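Type II secretion system protein C (PDB 2I6V) probably takes part in type II protein secretion, including export of cholera toxin across the outer membrane, as a longer protein of which this chain is the PDZ domain. Local coordinates at residues V44-L49 / N58-S63. Residues are numbered along the deposited sequence; the frame is centred on the assembly and turned at random.
Sequences VALNGL and NTLFQS
Leu60, on helix 54-62, points its isobutyl group toward the turn at residues 46-49 and meets three side chains there, crossing each obliquely. Its two methyls divide the work: CD2 lies 4.0 Å from Leu46 O, 4.1 Å from Leu46 CG and 4.2 Å from Leu49 CD1, whereas CD1 is 3.9 Å from Asn47 ND2. With CG anti to the backbone N (chi1 -173°), the Leu60 fork is carried toward the turn, where CD2 touches both leucines. Phe61 adds a second contact: its side chain runs at about a right angle to that of Leu46, with CE1 3.9 Å from Leu46 CD2. The Asn47 carboxamide is held from beyond the pair, as OD1 accepts a hydrogen bond from Ser71 N. Strands 42-46 and 49-50 are joined by a type I' turn from Leu46 to Leu49, closed by Leu46 N to Leu49 O (2.8 Å) and Leu49 N to Leu46 O (2.9 Å). Ser63 OG donates to Leu60 O at 2.8 Å, in the carbonyl plane on a lone pair, and Ser63 N shares that acceptor. No hydrogen bond crosses between 44-49 and 58-63; leucines and Phe61 supply most of the 187 Å² buried, consistent with mainly apolar packing of helix on hairpin at this PDZ domain's surface.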
# COMPACT_ATOMS: atom_id res chain seq x y z
N VAL A 44 3.94 -2.71 3.90
CA VAL A 44 4.83 -2.16 4.92
C VAL A 44 5.47 -0.83 4.53
O VAL A 44 5.88 -0.06 5.40
CB VAL A 44 5.91 -3.18 5.32
CG1 VAL A 44 5.26 -4.44 5.90
CG2 VAL A 44 6.78 -3.55 4.13
N ALA A 45 5.55 -0.55 3.24
CA ALA A 45 6.10 0.73 2.80
C ALA A 45 5.41 1.24 1.55
O ALA A 45 4.85 0.46 0.78
CB ALA A 45 7.60 0.61 2.57
N LEU A 46 5.48 2.55 1.36
CA LEU A 46 4.94 3.20 0.17
C LEU A 46 6.02 4.14 -0.34
O LEU A 46 6.49 5.01 0.39
CB LEU A 46 3.68 3.97 0.56
CG LEU A 46 2.80 4.57 -0.54
CD1 LEU A 46 2.53 3.54 -1.64
CD2 LEU A 46 1.48 5.06 0.08
N ASN A 47 6.45 3.95 -1.59
CA ASN A 47 7.61 4.69 -2.12
C ASN A 47 8.85 4.61 -1.21
O ASN A 47 9.63 5.56 -1.13
CB ASN A 47 7.25 6.15 -2.37
CG ASN A 47 6.24 6.32 -3.49
OD1 ASN A 47 5.83 5.35 -4.12
ND2 ASN A 47 5.84 7.56 -3.74
N GLY A 48 9.02 3.48 -0.53
CA GLY A 48 10.19 3.26 0.32
C GLY A 48 10.07 3.89 1.70
O GLY A 48 10.97 3.77 2.53
N LEU A 49 8.95 4.55 1.95
CA LEU A 49 8.70 5.22 3.21
C LEU A 49 7.78 4.35 4.07
O LEU A 49 6.91 3.64 3.56
CB LEU A 49 8.07 6.59 2.96
CG LEU A 49 8.96 7.60 2.22
CD1 LEU A 49 8.12 8.65 1.51
CD2 LEU A 49 9.95 8.24 3.18
N ASN A 58 1.04 11.55 5.67
CA ASN A 58 0.31 12.78 5.38
C ASN A 58 1.04 13.65 4.35
O ASN A 58 0.45 14.13 3.38
CB ASN A 58 0.06 13.57 6.65
CG ASN A 58 -0.81 14.78 6.40
OD1 ASN A 58 -1.92 14.67 5.87
ND2 ASN A 58 -0.30 15.95 6.76
N THR A 59 2.33 13.84 4.56
CA THR A 59 3.11 14.68 3.67
C THR A 59 3.15 14.07 2.27
O THR A 59 2.96 14.78 1.28
CB THR A 59 4.52 14.87 4.21
OG1 THR A 59 4.45 15.65 5.40
CG2 THR A 59 5.39 15.60 3.20
N LEU A 60 3.37 12.77 2.19
CA LEU A 60 3.40 12.09 0.89
C LEU A 60 2.06 12.26 0.17
O LEU A 60 2.01 12.59 -1.02
CB LEU A 60 3.74 10.61 1.06
CG LEU A 60 3.96 9.78 -0.21
CD1 LEU A 60 5.13 10.33 -1.03
CD2 LEU A 60 4.20 8.33 0.17
N PHE A 61 0.96 12.07 0.90
CA PHE A 61 -0.37 12.19 0.29
C PHE A 61 -0.70 13.60 -0.22
O PHE A 61 -1.42 13.75 -1.21
CB PHE A 61 -1.45 11.70 1.25
CG PHE A 61 -1.34 10.25 1.59
CD1 PHE A 61 -1.00 9.33 0.62
CD2 PHE A 61 -1.56 9.80 2.88
CE1 PHE A 61 -0.89 7.98 0.93
CE2 PHE A 61 -1.46 8.46 3.19
CZ PHE A 61 -1.12 7.55 2.21
N GLN A 62 -0.17 14.62 0.45
CA GLN A 62 -0.35 16.00 -0.00
C GLN A 62 0.28 16.24 -1.37
O GLN A 62 -0.08 17.20 -2.06
CB GLN A 62 0.23 16.99 1.01
CG GLN A 62 -0.54 17.08 2.31
CD GLN A 62 0.09 18.07 3.28
OE1 GLN A 62 -0.49 18.36 4.34
NE2 GLN A 62 1.27 18.58 2.94
N SER A 63 1.20 15.37 -1.77
CA SER A 63 1.93 15.53 -3.02
C SER A 63 1.39 14.62 -4.11
O SER A 63 1.89 14.61 -5.24
CB SER A 63 3.42 15.22 -2.81
OG SER A 63 3.65 13.82 -2.86